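Local coordinates for histone-lysine N-methyltransferase SETMAR (PDB 3K9J), which methylates histone H3 and acts in DNA double-strand break repair and stalled fork restart, with the mariner transposase domain described here binding DNA, at residues 32-37 / 163-168; 92-97 / 215-220; 107-112 / 146-151. The protein carries 3 engineered substitutions. One frame throughout, in Å; residues are numbered along the deposited sequence.

Contact 1 of 3, residues 32-37 / 163-168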
loop_
_atom_site.group_PDB
_atom_site.type_symbol
_atom_site.label_atom_id
_atom_site.label_comp_id
_atom_site.label_asym_id
_atom_site.label_seq_id
_atom_site.Cartn_x
_atom_site.Cartn_y
_atom_site.Cartn_z
ATOM N N SER B 32 -10.313 2.041 1.164
ATOM C CA SER B 32 -10.685 3.318 0.570
ATOM C C SER B 32 -9.778 3.647 -0.602
ATOM O O SER B 32 -10.231 4.081 -1.666
ATOM C CB SER B 32 -10.561 4.450 1.601
ATOM O OG SER B 32 -10.900 5.688 1.001
ATOM N N SER B 33 -8.483 3.471 -0.404
ATOM C CA SER B 33 -7.540 3.848 -1.456
ATOM C C SER B 33 -7.635 2.961 -2.697
ATOM O O SER B 33 -7.502 3.446 -3.833
ATOM C CB SER B 33 -6.125 3.908 -0.889
ATOM O OG SER B 33 -6.046 5.129 -0.147
ATOM N N LEU B 34 -7.907 1.674 -2.493
ATOM C CA LEU B 34 -8.119 0.776 -3.631
ATOM C C LEU B 34 -9.365 1.077 -4.460
ATOM O O LEU B 34 -9.335 1.012 -5.692
ATOM C CB LEU B 34 -8.108 -0.680 -3.182
ATOM C CG LEU B 34 -6.742 -1.131 -2.651
ATOM C CD1 LEU B 34 -6.847 -2.505 -2.061
ATOM C CD2 LEU B 34 -5.664 -1.074 -3.747
ATOM N N ILE B 35 -10.479 1.352 -3.787
ATOM C CA ILE B 35 -11.671 1.804 -4.478
ATOM C C ILE B 35 -11.366 3.036 -5.322
ATOM O O ILE B 35 -11.687 3.088 -6.509
ATOM C CB ILE B 35 -12.757 2.183 -3.469
ATOM C CG1 ILE B 35 -13.255 0.917 -2.751
ATOM C CG2 ILE B 35 -13.869 2.929 -4.166
ATOM C CD1 ILE B 35 -14.147 1.232 -1.530
ATOM N N LEU B 36 -10.730 4.032 -4.700
ATOM C CA LEU B 36 -10.454 5.290 -5.378
ATOM C C LEU B 36 -9.486 5.082 -6.526
ATOM O O LEU B 36 -9.654 5.654 -7.610
ATOM C CB LEU B 36 -9.945 6.347 -4.384
ATOM C CG LEU B 36 -11.077 6.853 -3.487
ATOM C CD1 LEU B 36 -10.567 7.644 -2.286
ATOM C CD2 LEU B 36 -12.035 7.700 -4.337
ATOM N N ARG B 37 -8.476 4.251 -6.293
ATOM C CA ARG B 37 -7.518 3.972 -7.350
ATOM C C ARG B 37 -8.216 3.329 -8.551
ATOM O O ARG B 37 -7.974 3.718 -9.691
ATOM C CB ARG B 37 -6.380 3.083 -6.839
ATOM C CG ARG B 37 -5.455 2.657 -7.967
ATOM C CD ARG B 37 -4.265 1.836 -7.469
ATOM N NE ARG B 37 -3.429 1.448 -8.601
ATOM C CZ ARG B 37 -2.325 0.713 -8.512
ATOM N NH1 ARG B 37 -1.859 0.346 -7.329
ATOM N NH2 ARG B 37 -1.657 0.397 -9.614
ATOM N N GLU B 163 4.050 -5.283 -9.959
ATOM C CA GLU B 163 3.581 -4.385 -8.947
ATOM C C GLU B 163 2.839 -5.249 -7.930
ATOM O O GLU B 163 2.342 -6.316 -8.290
ATOM C CB GLU B 163 2.579 -3.462 -9.627
ATOM C CG GLU B 163 2.731 -2.037 -9.356
ATOM C CD GLU B 163 1.568 -1.263 -9.957
ATOM O OE1 GLU B 163 1.564 -1.059 -11.197
ATOM O OE2 GLU B 163 0.659 -0.897 -9.190
ATOM N N VAL B 164 2.814 -4.837 -6.664
ATOM C CA VAL B 164 2.047 -5.544 -5.629
ATOM C C VAL B 164 1.033 -4.571 -5.019
ATOM O O VAL B 164 1.342 -3.414 -4.791
ATOM C CB VAL B 164 2.959 -6.154 -4.518
ATOM C CG1 VAL B 164 2.139 -6.833 -3.434
ATOM C CG2 VAL B 164 3.932 -7.183 -5.112
ATOM N N LEU B 165 -0.180 -5.041 -4.772
ATOM C CA LEU B 165 -1.229 -4.178 -4.253
ATOM C C LEU B 165 -1.082 -4.123 -2.731
ATOM O O LEU B 165 -0.726 -5.112 -2.102
ATOM C CB LEU B 165 -2.582 -4.792 -4.637
ATOM C CG LEU B 165 -3.812 -4.028 -5.100
ATOM C CD1 LEU B 165 -3.501 -2.919 -6.102
ATOM C CD2 LEU B 165 -4.775 -5.042 -5.708
ATOM N N PRO B 166 -1.305 -2.958 -2.140
ATOM C CA PRO B 166 -1.346 -2.815 -0.680
ATOM C C PRO B 166 -2.366 -3.803 -0.120
ATOM O O PRO B 166 -3.372 -4.012 -0.776
ATOM C CB PRO B 166 -1.877 -1.386 -0.495
ATOM C CG PRO B 166 -1.402 -0.667 -1.710
ATOM C CD PRO B 166 -1.365 -1.653 -2.836
ATOM N N HIS B 167 -2.116 -4.381 1.048
ATOM C CA HIS B 167 -3.065 -5.310 1.681
ATOM C C HIS B 167 -2.934 -5.218 3.194
ATOM O O HIS B 167 -1.848 -5.411 3.723
ATOM C CB HIS B 167 -2.795 -6.759 1.245
ATOM C CG HIS B 167 -3.752 -7.751 1.842
ATOM N ND1 HIS B 167 -5.078 -7.818 1.470
ATOM C CD2 HIS B 167 -3.584 -8.697 2.798
ATOM C CE1 HIS B 167 -5.684 -8.771 2.163
ATOM N NE2 HIS B 167 -4.797 -9.321 2.977
ATOM N N PRO B 168 -4.044 -4.951 3.902
ATOM C CA PRO B 168 -3.925 -4.794 5.353
ATOM C C PRO B 168 -3.839 -6.146 6.049
ATOM O O PRO B 168 -4.350 -7.129 5.518
ATOM C CB PRO B 168 -5.246 -4.134 5.746
ATOM C CG PRO B 168 -6.199 -4.409 4.595
ATOM C CD PRO B 168 -5.445 -4.992 3.449
HETATM O O HOH W 1 0.686 -0.975 -6.503
#
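Arg-37 and Glu-163 form a salt bridge. NH2 of Arg-37 donates to OE2 of Glu-163 at 2.7 Å, and the bond is nearly straight (169°). OE2 receives it on its syn lone pair. The carboxylate lies at the guanidinium edge, and the two planes are nearly coplanar, 6° apart. NH1 of Arg-37 adds a weak bond to the same OE2 of Glu-163 at 3.4 Å. A water accepts from NH1 of Arg-37 at 3.0 Å and donates to OE2 of Glu-163 and to the carbonyl O of Val-164. With CG anti to the backbone N (chi1 174°), the Arg-37 chain runs fully extended from the helix to reach the acid.

The rest of the contact is apolar. CD2 of Leu-34 meets CD1 of Leu-165 at 3.7 Å, the two side chains crossing obliquely. The same Leu-165 CD1 lies 3.9 Å from NH1 of Arg-37. CD2 of Leu-34 also approaches CD of Pro-166 at 4.4 Å.

The dimer partner adjoins the contact: Val-164 N of the second subunit is hydrogen-bonded to Ser-33 OG, and Pro-166 of the second subunit packs on Pro-166 of this chain. Within the chain, helix 21-40 is set against the residues that leave strand 163-164, the outermost strand of the RNase H-like sheet within this chain. Ile-139 of the adjacent strand 139-141 touches Arg-37, Glu-163 and Leu-165, and Trp-227 of helix 223-232 packs on Leu-34.

Contact 2 of 3, residues 92-97 / 215-220. Engineered in segment 215-220: Trp-217 (natural residue Ala).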
loop_
_atom_site.group_PDB
_atom_site.type_symbol
_atom_site.label_atom_id
_atom_site.label_comp_id
_atom_site.label_asym_id
_atom_site.label_seq_id
_atom_site.Cartn_x
_atom_site.Cartn_y
_atom_site.Cartn_z
ATOM N N TRP B 92 -4.049 -17.319 -9.961
ATOM C CA TRP B 92 -5.111 -17.174 -10.938
ATOM C C TRP B 92 -5.419 -15.691 -11.163
ATOM O O TRP B 92 -4.963 -14.848 -10.412
ATOM C CB TRP B 92 -6.357 -17.933 -10.472
ATOM C CG TRP B 92 -6.859 -17.550 -9.138
ATOM C CD1 TRP B 92 -6.372 -17.947 -7.925
ATOM C CD2 TRP B 92 -7.959 -16.686 -8.862
ATOM N NE1 TRP B 92 -7.110 -17.393 -6.913
ATOM C CE2 TRP B 92 -8.087 -16.603 -7.466
ATOM C CE3 TRP B 92 -8.848 -15.969 -9.667
ATOM C CZ2 TRP B 92 -9.071 -15.842 -6.852
ATOM C CZ3 TRP B 92 -9.835 -15.211 -9.052
ATOM C CH2 TRP B 92 -9.939 -15.154 -7.664
ATOM N N SER B 93 -6.168 -15.381 -12.207
ATOM C CA SER B 93 -6.560 -13.992 -12.448
ATOM C C SER B 93 -7.996 -13.950 -12.932
ATOM O O SER B 93 -8.606 -14.989 -13.155
ATOM C CB SER B 93 -5.635 -13.361 -13.488
ATOM O OG SER B 93 -5.752 -14.034 -14.729
ATOM N N ALA B 94 -8.524 -12.746 -13.131
ATOM C CA ALA B 94 -9.877 -12.589 -13.654
ATOM C C ALA B 94 -10.046 -13.411 -14.918
ATOM O O ALA B 94 -11.158 -13.785 -15.279
ATOM C CB ALA B 94 -10.165 -11.118 -13.948
ATOM N N ALA B 95 -8.929 -13.694 -15.581
ATOM C CA ALA B 95 -8.932 -14.472 -16.811
ATOM C C ALA B 95 -9.026 -15.987 -16.582
ATOM O O ALA B 95 -9.364 -16.721 -17.501
ATOM C CB ALA B 95 -7.698 -14.155 -17.630
ATOM N N GLY B 96 -8.722 -16.458 -15.378
ATOM C CA GLY B 96 -8.808 -17.888 -15.099
ATOM C C GLY B 96 -7.627 -18.445 -14.326
ATOM O O GLY B 96 -6.784 -17.698 -13.820
ATOM N N LEU B 97 -7.569 -19.769 -14.229
ATOM C CA LEU B 97 -6.492 -20.453 -13.534
ATOM C C LEU B 97 -5.154 -20.229 -14.257
ATOM O O LEU B 97 -5.070 -20.355 -15.476
ATOM C CB LEU B 97 -6.821 -21.955 -13.451
ATOM C CG LEU B 97 -5.918 -22.891 -12.654
ATOM C CD1 LEU B 97 -5.779 -22.384 -11.218
ATOM C CD2 LEU B 97 -6.473 -24.336 -12.692
ATOM N N PHE B 215 -16.083 -18.079 -13.273
ATOM C CA PHE B 215 -16.023 -18.335 -11.835
ATOM C C PHE B 215 -14.855 -17.589 -11.182
ATOM O O PHE B 215 -14.976 -17.076 -10.061
ATOM C CB PHE B 215 -15.884 -19.845 -11.606
ATOM C CG PHE B 215 -15.476 -20.220 -10.215
ATOM C CD1 PHE B 215 -16.428 -20.382 -9.221
ATOM C CD2 PHE B 215 -14.145 -20.454 -9.913
ATOM C CE1 PHE B 215 -16.064 -20.732 -7.940
ATOM C CE2 PHE B 215 -13.771 -20.816 -8.622
ATOM C CZ PHE B 215 -14.737 -20.950 -7.639
ATOM N N TYR B 216 -13.721 -17.543 -11.874
ATOM C CA TYR B 216 -12.571 -16.778 -11.379
ATOM C C TYR B 216 -12.811 -15.265 -11.534
ATOM O O TYR B 216 -12.539 -14.458 -10.622
ATOM C CB TYR B 216 -11.298 -17.224 -12.101
ATOM C CG TYR B 216 -10.945 -18.658 -11.761
ATOM C CD1 TYR B 216 -11.210 -19.687 -12.651
ATOM C CD2 TYR B 216 -10.397 -18.977 -10.533
ATOM C CE1 TYR B 216 -10.910 -21.013 -12.326
ATOM C CE2 TYR B 216 -10.095 -20.306 -10.195
ATOM C CZ TYR B 216 -10.347 -21.306 -11.097
ATOM O OH TYR B 216 -10.048 -22.620 -10.748
ATOM N N TRP B 217 -13.333 -14.874 -12.682
ATOM C CA TRP B 217 -13.667 -13.456 -12.880
ATOM C C TRP B 217 -14.579 -12.927 -11.752
ATOM O O TRP B 217 -14.350 -11.854 -11.210
ATOM C CB TRP B 217 -14.303 -13.234 -14.249
ATOM C CG TRP B 217 -15.045 -11.928 -14.371
ATOM C CD1 TRP B 217 -16.393 -11.761 -14.511
ATOM C CD2 TRP B 217 -14.480 -10.614 -14.346
ATOM N NE1 TRP B 217 -16.702 -10.424 -14.587
ATOM C CE2 TRP B 217 -15.545 -9.698 -14.488
ATOM C CE3 TRP B 217 -13.181 -10.121 -14.227
ATOM C CZ2 TRP B 217 -15.348 -8.322 -14.506
ATOM C CZ3 TRP B 217 -12.982 -8.749 -14.242
ATOM C CH2 TRP B 217 -14.061 -7.865 -14.385
ATOM N N THR B 218 -15.599 -13.692 -11.390
ATOM C CA THR B 218 -16.513 -13.289 -10.319
ATOM C C THR B 218 -15.789 -13.025 -9.001
ATOM O O THR B 218 -16.115 -12.063 -8.286
ATOM C CB THR B 218 -17.622 -14.328 -10.081
ATOM O OG1 THR B 218 -18.429 -14.420 -11.258
ATOM C CG2 THR B 218 -18.504 -13.899 -8.901
ATOM N N GLY B 219 -14.806 -13.867 -8.682
ATOM C CA GLY B 219 -13.999 -13.684 -7.486
ATOM C C GLY B 219 -13.300 -12.331 -7.444
ATOM O O GLY B 219 -13.270 -11.643 -6.418
ATOM N N ILE B 220 -12.722 -11.944 -8.570
ATOM C CA ILE B 220 -12.009 -10.669 -8.651
ATOM C C ILE B 220 -12.983 -9.489 -8.688
ATOM O O ILE B 220 -12.813 -8.491 -7.980
ATOM C CB ILE B 220 -11.141 -10.618 -9.925
ATOM C CG1 ILE B 220 -10.051 -11.703 -9.907
ATOM C CG2 ILE B 220 -10.570 -9.203 -10.140
ATOM C CD1 ILE B 220 -9.068 -11.582 -8.786
#
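Trp-92 and Tyr-216 pack at a slant. Their ring planes are 50° apart, and the centroid of the Trp-92 six-membered ring is 5.4 Å from that of Tyr-216. CG of Trp-92 stands between its backbone N and carbonyl carbon (chi1 56°), which turns the indole toward the helix. CD2 of Tyr-216 rests over one face of the indole, near its rim, and is 3.5 Å from CE3 of Trp-92. The far end of the indole meets the helix backbone edge-on, with CZ3 of Trp-92 3.2 Å from the carbonyl O of Tyr-216. The Ile-220 side chain runs from its own helix to meet Trp-92 head-on, with CG1 of Ile-220 3.6 Å from CZ3 of Trp-92. Gly-219 lies at the indole edge too; a CB there would point at CH2 of Trp-92 and be tight.

Segment 92-97 is the tip of the hairpin that joins the antiparallel strands 85-93 and 96-102 of the RNase H-like transposase fold. A type I turn runs from Ser-93 to Gly-96, and helix 213-221 packs against it. Trp-92 NE1 is hydrogen-bonded to Thr-177 OG1 of helix 176-189. Replacing Trp-92 by an alanine is likely to open a gap between Tyr-216 and Ile-220 and leave Thr-177 without its indole partner.

The Tyr-216 ring is covered on both faces. The backbone of Gly-96 and Leu-97 crosses one face, with Leu-97 N 4.0 Å from CD1 of Tyr-216. CD2 of Phe-215 sits over the centre of the other. The Tyr-216 hydroxyl is hydrogen-bonded to the carbonyl O of Val-208. CB of Ala-94 lies 4.1 Å from CG1 of Ile-220.

Contact 3 of 3, residues 107-112 / 146-151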
loop_
_atom_site.group_PDB
_atom_site.type_symbol
_atom_site.label_atom_id
_atom_site.label_comp_id
_atom_site.label_asym_id
_atom_site.label_seq_id
_atom_site.Cartn_x
_atom_site.Cartn_y
_atom_site.Cartn_z
ATOM N N GLU B 107 7.391 -31.400 3.374
ATOM C CA GLU B 107 8.227 -30.349 2.816
ATOM C C GLU B 107 7.572 -28.993 3.051
ATOM O O GLU B 107 6.396 -28.789 2.729
ATOM C CB GLU B 107 8.460 -30.604 1.328
ATOM C CG GLU B 107 9.297 -29.575 0.630
ATOM C CD GLU B 107 9.668 -29.996 -0.777
ATOM O OE1 GLU B 107 9.941 -31.205 -0.985
ATOM O OE2 GLU B 107 9.700 -29.115 -1.667
ATOM N N THR B 108 8.334 -28.076 3.638
ATOM C CA THR B 108 7.811 -26.766 3.997
ATOM C C THR B 108 8.270 -25.707 2.992
ATOM O O THR B 108 9.428 -25.708 2.555
ATOM C CB THR B 108 8.227 -26.367 5.430
ATOM O OG1 THR B 108 7.364 -25.325 5.912
ATOM C CG2 THR B 108 9.679 -25.891 5.463
ATOM N N ILE B 109 7.355 -24.817 2.618
ATOM C CA ILE B 109 7.643 -23.812 1.603
ATOM C C ILE B 109 8.535 -22.690 2.131
ATOM O O ILE B 109 8.310 -22.153 3.213
ATOM C CB ILE B 109 6.357 -23.212 1.022
ATOM C CG1 ILE B 109 6.696 -22.238 -0.107
ATOM C CG2 ILE B 109 5.558 -22.522 2.112
ATOM C CD1 ILE B 109 5.516 -21.900 -0.985
ATOM N N THR B 110 9.547 -22.346 1.343
ATOM C CA THR B 110 10.511 -21.318 1.698
ATOM C C THR B 110 10.406 -20.145 0.724
ATOM O O THR B 110 9.750 -20.245 -0.309
ATOM C CB THR B 110 11.923 -21.879 1.602
ATOM O OG1 THR B 110 12.161 -22.300 0.254
ATOM C CG2 THR B 110 12.083 -23.076 2.531
ATOM N N SER B 111 11.058 -19.033 1.041
ATOM C CA SER B 111 11.041 -17.893 0.134
ATOM C C SER B 111 11.725 -18.260 -1.186
ATOM O O SER B 111 11.259 -17.901 -2.267
ATOM C CB SER B 111 11.703 -16.674 0.782
ATOM O OG SER B 111 11.500 -15.506 0.000
ATOM N N GLU B 112 12.823 -18.997 -1.093
ATOM C CA GLU B 112 13.567 -19.428 -2.271
ATOM C C GLU B 112 12.721 -20.276 -3.231
ATOM O O GLU B 112 12.843 -20.159 -4.445
ATOM C CB GLU B 112 14.816 -20.207 -1.846
ATOM C CG GLU B 112 15.813 -19.392 -1.035
ATOM C CD GLU B 112 15.338 -19.078 0.383
ATOM O OE1 GLU B 112 14.349 -19.686 0.852
ATOM O OE2 GLU B 112 15.970 -18.213 1.035
ATOM N N ARG B 146 2.958 -13.601 5.046
ATOM C CA ARG B 146 3.466 -14.963 5.010
ATOM C C ARG B 146 4.990 -14.955 5.110
ATOM O O ARG B 146 5.656 -14.122 4.501
ATOM C CB ARG B 146 3.001 -15.678 3.744
ATOM C CG ARG B 146 1.485 -15.748 3.599
ATOM C CD ARG B 146 1.080 -16.214 2.199
ATOM N NE ARG B 146 1.580 -15.307 1.163
ATOM C CZ ARG B 146 1.632 -15.607 -0.132
ATOM N NH1 ARG B 146 1.216 -16.788 -0.560
ATOM N NH2 ARG B 146 2.102 -14.725 -1.003
ATOM N N PRO B 147 5.547 -15.874 5.907
ATOM C CA PRO B 147 6.994 -16.007 6.122
ATOM C C PRO B 147 7.818 -16.172 4.841
ATOM O O PRO B 147 8.940 -15.659 4.766
ATOM C CB PRO B 147 7.098 -17.276 6.984
ATOM C CG PRO B 147 5.724 -17.929 6.888
ATOM C CD PRO B 147 4.800 -16.766 6.804
ATOM N N HIS B 148 7.294 -16.884 3.851
ATOM C CA HIS B 148 8.065 -17.097 2.631
ATOM C C HIS B 148 8.019 -15.900 1.677
ATOM O O HIS B 148 8.459 -15.996 0.531
ATOM C CB HIS B 148 7.636 -18.382 1.922
ATOM C CG HIS B 148 6.156 -18.534 1.786
ATOM N ND1 HIS B 148 5.472 -18.173 0.646
ATOM C CD2 HIS B 148 5.227 -19.007 2.653
ATOM C CE1 HIS B 148 4.183 -18.415 0.816
ATOM N NE2 HIS B 148 4.009 -18.923 2.022
ATOM N N VAL B 149 7.481 -14.778 2.143
ATOM C CA VAL B 149 7.570 -13.532 1.387
ATOM C C VAL B 149 8.704 -12.685 1.960
ATOM O O VAL B 149 8.495 -11.615 2.543
ATOM C CB VAL B 149 6.228 -12.769 1.370
ATOM C CG1 VAL B 149 6.345 -11.497 0.543
ATOM C CG2 VAL B 149 5.135 -13.681 0.804
ATOM N N ALA B 150 9.914 -13.204 1.802
ATOM C CA ALA B 150 11.126 -12.550 2.271
ATOM C C ALA B 150 11.921 -12.055 1.069
ATOM O O ALA B 150 11.413 -12.020 -0.055
ATOM C CB ALA B 150 11.963 -13.532 3.093
ATOM N N GLN B 151 13.187 -11.717 1.285
ATOM C CA GLN B 151 13.942 -11.047 0.240
ATOM C C GLN B 151 14.007 -11.756 -1.120
ATOM O O GLN B 151 13.919 -11.080 -2.144
ATOM C CB GLN B 151 15.328 -10.603 0.737
ATOM C CG GLN B 151 16.161 -9.838 -0.288
ATOM C CD GLN B 151 15.766 -8.374 -0.472
ATOM O OE1 GLN B 151 15.075 -7.770 0.365
ATOM N NE2 GLN B 151 16.223 -7.788 -1.578
#
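His-148 and Ser-111 meet where the N-terminus of helix 111-128 passes a type I beta turn, Arg-146 to Val-149, in the RNase H-like transposase domain. The turn lies between strand 139-141, which leads to the metal ligand Asp-143, and helix 151-159. Ile-109 comes over one face of the His-148 imidazole. Its CG2 makes a CH-pi contact, 4.0 Å from the ring centroid and 29° off the normal. CD1 of Ile-109 lies near the rim of the same face. On the opposite face sits CB of Arg-146. Tyr-114 adds an edge-to-face contact, and NE2 of His-148 has a weak hydrogen bond to Glu-52. CG of His-148 stands between the backbone N and carbonyl carbon (chi1 47°), which brings the ring up beside Ile-109.

CB of His-148 packs on the backbone, 3.5 Å from the carbonyl C of Thr-110. Thr-110 is the N-cap of helix 111-128, and its OG1 is hydrogen-bonded to Lys-113 N. Ser-111 OG is hydrogen-bonded to Thr-153 OG1 of helix 151-159, and it also lies 3.1 Å from the carbonyl O of His-148. CB of Ala-150 lies 3.7 Å from OG of Ser-111. The Ser-111 backbone also takes part: its CA makes a C-H...O contact to the carbonyl O of His-148 at 3.2 Å.

The three contacts do not touch one another. Contacts 1 and 2 both reach the five-stranded mixed sheet; their centres are 18 Å apart and their nearest atoms about 8 Å. Their segments alternate along the chain. Contact 3 is nested within the loops closed by both, and its centre is 25 Å from that of contact 2, across the chain's centre. The side chains of Trp-92 in contact 2 and His-148 in contact 3 are each about 7 Å from that of the magnesium ligand Asp-51. Contact 1 is farther off and adjoins the second subunit; the side chain of Leu-165 is about 11 Å from that of Asp-143, the other magnesium ligand.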